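Local coordinates for protein putative phosphosugar isomerase (Silicibacter pomeroyi DSS-3, PDB 3FJ1) that is of unknown function but probably binds phosphosugars through its two SIS domains, as relatives do, at residues Ala93-Ser99 with Ala119-Thr125; Ile107-Arg112 with Pro131-Ser136. One frame throughout, in Å; residues are numbered along the deposited sequence. Where two conformers were deposited one is given.

Interaction 1 (Ala93-Ser99 with Ala119-Thr125)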
loop_
_atom_site.group_PDB
_atom_site.type_symbol
_atom_site.label_atom_id
_atom_site.label_comp_id
_atom_site.label_asym_id
_atom_site.label_seq_id
_atom_site.Cartn_x
_atom_site.Cartn_y
_atom_site.Cartn_z
ATOM N N ALA A 93 -18.773 12.350 0.167
ATOM C CA ALA A 93 -17.432 11.978 0.604
ATOM C C ALA A 93 -16.658 13.190 1.123
ATOM O O ALA A 93 -16.857 14.316 0.637
ATOM C CB ALA A 93 -16.657 11.372 -0.571
ATOM N N LEU A 94 -15.814 12.939 2.115
ATOM C CA LEU A 94 -14.744 13.865 2.522
ATOM C C LEU A 94 -13.543 13.410 1.693
ATOM O O LEU A 94 -13.211 12.208 1.686
ATOM C CB LEU A 94 -14.357 13.673 3.986
ATOM C CG LEU A 94 -13.017 14.257 4.499
ATOM C CD1 LEU A 94 -12.941 15.789 4.313
ATOM C CD2 LEU A 94 -12.755 13.968 5.985
ATOM N N CYS A 95 -12.886 14.321 0.997
ATOM C CA CYS A 95 -11.607 13.996 0.373
ATOM C C CYS A 95 -10.492 14.702 1.161
ATOM O O CYS A 95 -10.445 15.931 1.220
ATOM C CB CYS A 95 -11.562 14.399 -1.086
ATOM S SG CYS A 95 -9.942 14.042 -1.847
ATOM N N LEU A 96 -9.592 13.916 1.757
ATOM C CA LEU A 96 -8.526 14.453 2.557
ATOM C C LEU A 96 -7.211 14.368 1.767
ATOM O O LEU A 96 -6.762 13.267 1.473
ATOM C CB LEU A 96 -8.451 13.662 3.851
ATOM C CG LEU A 96 -7.558 14.217 4.914
ATOM C CD1 LEU A 96 -8.025 15.600 5.402
ATOM C CD2 LEU A 96 -7.519 13.203 6.055
ATOM N N ALA A 97 -6.649 15.519 1.414
ATOM C CA ALA A 97 -5.392 15.571 0.663
ATOM C C ALA A 97 -4.266 15.966 1.629
ATOM O O ALA A 97 -4.409 16.918 2.391
ATOM C CB ALA A 97 -5.487 16.550 -0.482
ATOM N N VAL A 98 -3.153 15.243 1.619
ATOM C CA VAL A 98 -2.048 15.577 2.537
ATOM C C VAL A 98 -0.767 15.788 1.723
ATOM O O VAL A 98 -0.373 14.904 0.985
ATOM C CB VAL A 98 -1.860 14.467 3.558
ATOM C CG1 VAL A 98 -0.742 14.828 4.532
ATOM C CG2 VAL A 98 -3.197 14.162 4.296
ATOM N N SER A 99 -0.133 16.957 1.846
ATOM C CA SER A 99 1.071 17.243 1.079
ATOM C C SER A 99 1.850 18.362 1.727
ATOM O O SER A 99 1.272 19.421 1.936
ATOM C CB SER A 99 0.687 17.708 -0.324
ATOM O OG SER A 99 1.811 18.190 -1.036
ATOM N N ALA A 119 -16.984 15.651 -3.769
ATOM C CA ALA A 119 -16.384 15.538 -2.436
ATOM C C ALA A 119 -16.163 16.909 -1.813
ATOM O O ALA A 119 -16.035 17.919 -2.538
ATOM C CB ALA A 119 -15.044 14.789 -2.493
ATOM N N LEU A 120 -16.140 16.929 -0.484
ATOM C CA LEU A 120 -15.736 18.097 0.305
ATOM C C LEU A 120 -14.237 17.912 0.467
ATOM O O LEU A 120 -13.787 17.019 1.186
ATOM C CB LEU A 120 -16.427 18.135 1.687
ATOM C CG LEU A 120 -15.985 19.264 2.629
ATOM C CD1 LEU A 120 -16.384 20.606 2.052
ATOM C CD2 LEU A 120 -16.594 19.096 4.019
ATOM N N CYS A 121 -13.454 18.725 -0.226
ATOM C CA CYS A 121 -11.987 18.576 -0.182
ATOM C C CYS A 121 -11.332 19.426 0.891
ATOM O O CYS A 121 -11.544 20.647 0.938
ATOM C CB CYS A 121 -11.383 18.883 -1.557
ATOM S SG CYS A 121 -12.111 17.836 -2.829
ATOM N N VAL A 122 -10.565 18.765 1.760
ATOM C CA VAL A 122 -9.816 19.386 2.845
ATOM C C VAL A 122 -8.343 19.051 2.653
ATOM O O VAL A 122 -8.001 17.872 2.494
ATOM C CB VAL A 122 -10.282 18.849 4.219
ATOM C CG1 VAL A 122 -9.478 19.448 5.372
ATOM C CG2 VAL A 122 -11.791 19.094 4.428
ATOM N N ALA A 123 -7.480 20.068 2.636
ATOM C CA ALA A 123 -6.042 19.863 2.469
ATOM C C ALA A 123 -5.319 20.069 3.790
ATOM O O ALA A 123 -5.592 21.050 4.489
ATOM C CB ALA A 123 -5.469 20.821 1.421
ATOM N N LEU A 124 -4.418 19.135 4.121
ATOM C CA LEU A 124 -3.496 19.239 5.250
ATOM C C LEU A 124 -2.120 19.526 4.599
ATOM O O LEU A 124 -1.563 18.682 3.898
ATOM C CB LEU A 124 -3.428 17.952 6.066
ATOM C CG LEU A 124 -4.744 17.406 6.642
ATOM C CD1 LEU A 124 -4.493 16.207 7.584
ATOM C CD2 LEU A 124 -5.553 18.471 7.334
ATOM N N THR A 125 -1.621 20.738 4.797
ATOM C CA THR A 125 -0.426 21.210 4.088
ATOM C C THR A 125 0.348 22.229 4.911
ATOM O O THR A 125 -0.225 22.872 5.814
ATOM C CB THR A 125 -0.798 21.787 2.658
ATOM O OG1 THR A 125 0.373 22.172 1.929
ATOM C CG2 THR A 125 -1.726 22.970 2.712
#

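Interaction 2 (Ile107-Arg112 with Pro131-Ser136)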
loop_
_atom_site.group_PDB
_atom_site.type_symbol
_atom_site.label_atom_id
_atom_site.label_comp_id
_atom_site.label_asym_id
_atom_site.label_seq_id
_atom_site.Cartn_x
_atom_site.Cartn_y
_atom_site.Cartn_z
ATOM N N ILE A 107 -1.268 15.215 -7.121
ATOM C CA ILE A 107 -2.071 15.413 -5.904
ATOM C C ILE A 107 -3.110 16.534 -6.115
ATOM O O ILE A 107 -4.259 16.412 -5.702
ATOM C CB ILE A 107 -1.156 15.652 -4.676
ATOM C CG1 ILE A 107 -0.189 14.467 -4.478
ATOM C CG2 ILE A 107 -1.947 15.950 -3.410
ATOM C CD1 ILE A 107 -0.825 13.095 -4.376
ATOM N N VAL A 108 -2.700 17.593 -6.796
ATOM C CA VAL A 108 -3.578 18.714 -7.116
ATOM C C VAL A 108 -4.697 18.247 -8.055
ATOM O O VAL A 108 -5.877 18.573 -7.837
ATOM C CB VAL A 108 -2.760 19.899 -7.721
ATOM C CG1 VAL A 108 -3.676 20.998 -8.248
ATOM C CG2 VAL A 108 -1.809 20.490 -6.667
ATOM N N ALA A 109 -4.347 17.443 -9.068
ATOM C CA ALA A 109 -5.323 16.953 -10.044
ATOM C C ALA A 109 -6.376 16.042 -9.423
ATOM O O ALA A 109 -7.548 16.158 -9.743
ATOM C CB ALA A 109 -4.649 16.246 -11.207
HETATM N N MSE A 110 -5.940 15.127 -8.567
HETATM C CA MSE A 110 -6.836 14.193 -7.935
HETATM C C MSE A 110 -7.765 14.947 -6.975
HETATM O O MSE A 110 -8.991 14.694 -6.944
HETATM C CB MSE A 110 -6.030 13.103 -7.244
HETATM C CG MSE A 110 -6.836 11.979 -6.669
HETATM SE SE MSE A 110 -7.736 10.799 -7.970
HETATM C CE MSE A 110 -9.360 11.790 -7.803
ATOM N N THR A 111 -7.197 15.879 -6.228
ATOM C CA THR A 111 -7.980 16.685 -5.297
ATOM C C THR A 111 -8.980 17.582 -6.039
ATOM O O THR A 111 -10.132 17.673 -5.633
ATOM C CB THR A 111 -7.096 17.493 -4.339
ATOM O OG1 THR A 111 -6.149 16.617 -3.713
ATOM C CG2 THR A 111 -7.960 18.202 -3.292
ATOM N N ARG A 112 -8.558 18.145 -7.166
ATOM C CA ARG A 112 -9.435 18.968 -7.994
ATOM C C ARG A 112 -10.607 18.140 -8.538
ATOM O O ARG A 112 -11.771 18.558 -8.468
ATOM C CB ARG A 112 -8.654 19.609 -9.160
ATOM C CG ARG A 112 -9.526 20.459 -10.086
ATOM C CD ARG A 112 -8.720 21.200 -11.165
ATOM N NE ARG A 112 -8.097 20.284 -12.129
ATOM C CZ ARG A 112 -6.783 20.084 -12.283
ATOM N NH1 ARG A 112 -5.885 20.748 -11.551
ATOM N NH2 ARG A 112 -6.352 19.197 -13.193
ATOM N N PRO A 131 -0.821 25.523 -4.712
ATOM C CA PRO A 131 -1.797 25.058 -5.695
ATOM C C PRO A 131 -2.888 24.130 -5.092
ATOM O O PRO A 131 -4.059 24.272 -5.416
ATOM C CB PRO A 131 -0.918 24.337 -6.729
ATOM C CG PRO A 131 0.378 25.093 -6.671
ATOM C CD PRO A 131 0.565 25.404 -5.209
ATOM N N LEU A 132 -2.500 23.215 -4.206
ATOM C CA LEU A 132 -3.434 22.307 -3.543
ATOM C C LEU A 132 -4.442 23.080 -2.715
ATOM O O LEU A 132 -5.637 22.808 -2.790
ATOM C CB LEU A 132 -2.671 21.328 -2.639
ATOM C CG LEU A 132 -3.504 20.224 -1.963
ATOM C CD1 LEU A 132 -4.261 19.329 -3.004
ATOM C CD2 LEU A 132 -2.579 19.356 -1.041
ATOM N N ALA A 133 -3.968 24.037 -1.923
ATOM C CA ALA A 133 -4.871 24.871 -1.160
ATOM C C ALA A 133 -5.922 25.445 -2.102
ATOM O O ALA A 133 -7.122 25.467 -1.789
ATOM C CB ALA A 133 -4.118 25.984 -0.428
ATOM N N GLY A 134 -5.482 25.871 -3.282
ATOM C CA GLY A 134 -6.357 26.514 -4.238
ATOM C C GLY A 134 -7.451 25.677 -4.831
ATOM O O GLY A 134 -8.429 26.226 -5.343
ATOM N N VAL A 135 -7.297 24.354 -4.786
ATOM C CA VAL A 135 -8.336 23.433 -5.291
ATOM C C VAL A 135 -9.123 22.742 -4.163
ATOM O O VAL A 135 -9.949 21.851 -4.434
ATOM C CB VAL A 135 -7.760 22.392 -6.295
ATOM C CG1 VAL A 135 -7.088 23.112 -7.519
ATOM C CG2 VAL A 135 -6.792 21.414 -5.609
ATOM N N SER A 136 -8.895 23.141 -2.910
ATOM C CA SER A 136 -9.618 22.578 -1.775
ATOM C C SER A 136 -10.672 23.521 -1.205
ATOM O O SER A 136 -10.536 24.722 -1.325
ATOM C CB SER A 136 -8.642 22.156 -0.695
ATOM O OG SER A 136 -7.637 21.308 -1.255
#

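Interaction 1 (Ala93-Ser99 with Ala119-Thr125)
Val122 is wedged between Leu94 and Leu96 of the neighbouring strand, its CG2 3.5 Å from Leu94 CD1 and its CG1 4.1 Å from Leu96 CD1. Both leucines set CG opposite the backbone N (chi1 163° in Leu94, -170° in Leu96), and from there each CD1 leans across to strand 120-125. Leu124 completes the row: its CG lies 3.9 Å from Leu96 CD1, while its CD1 branch runs obliquely past Val98 CG2. Helix 8-41 lies on this face, touching Leu94, Leu120 and Val122. The other face carries smaller groups, Cys95, Cys121, Ala97 and Ala123; helix 105-116 packs on Cys95, Ala97 and Cys121 through Thr111 and Ala114. Cys95 CB sits between Ala119 CB and Cys121 SG, at 3.8 Å from the former. The two strands are neighbours in a parallel sheet, joined by helix 105-116 in a beta-alpha-beta crossover, the repeating unit of the alpha/beta SIS domain; their axes run 4.7 Å apart at 23°. Between them the odd-numbered residues of 93-99 carry the backbone bonds: Ala93 O accepts from Leu120 N, Cys95 pairs with Leu120 O and Val122 N, and Ala97 with Val122 O and Leu124 N, the last bond nearly straight (Leu124 N to Ala97 O, 2.8 Å). The Cys95 N bond differs in arriving well above the plane of the Leu120 carbonyl. On its far edge the 93-99 strand bonds to strand 45-49. At the C-terminal end, where Ser99 N still reaches Leu124 O, the hydroxyl Thr125 OG1 donates to Ser99 O over 2.9 Å and also receives Asp127 N, while Ser99 OG accepts from Gly102 N.

Interaction 2 (Ile107-Arg112 with Pro131-Ser136)
Leu132 pushes CD1 into the side of helix 105-116, where Thr111 crosses it at about a right angle. Its methyl packs 3.4 Å from Thr111 OG1 and 3.6 Å from Thr111 CB, and also meets Ile107 CG2, one turn earlier. CG of Leu132 stands opposite its backbone N (chi1 -175°), which carries both methyls toward the helix and the sheet beneath it. Further out, Val108 splits its branches: CG2 lies over the start of the short turn, 3.9 Å from Pro131 CB, while CG1 meets Val135 CG1 at 4.1 Å. Val135 reaches the backbone too, its CG2 3.7 Å from Val108 O, and its CB rests against Arg112 CB on the solvent side. In this SIS domain the contact sets the crossover helix that precedes strand 120-125 beside the short, weakly bonded helical turn that follows it, both over the same sheet face; Leu132 touches Ala97 and Ala123 there. Both hydroxyls of the contact bond back to their own segment. Thr111 OG1, placed beside its own backbone N (chi1 -52°), donates to Ile107 O over 2.8 Å, and Thr111 N reaches that oxygen from the opposite face of its carbonyl plane. Leu132 O is gripped in the same two-sided way by Ser136 OG at 2.9 Å and by Val135 N.

Interaction 1 is the buried sheet core and interaction 2 a partly buried layer over one face of it, their centres about 9 Å apart. Helix 105-116, which connects the two strands of interaction 1, supplies half of interaction 2, so the segments alternate along the chain. Thr111 OG1 lies 3.3 Å from Ala97 CB, and Ser136 OG packs on Ala123, where the small strand residues let the second layer come close. Chemistry changes with place: a ladder of backbone hydrogen bonds unites 93-99 with 119-125, whereas 107-112 and 131-136 meet through apolar groups, their Thr111 and Ser136 hydroxyls bonding back to their own backbones, with Arg112 and Pro131 at the exposed margin.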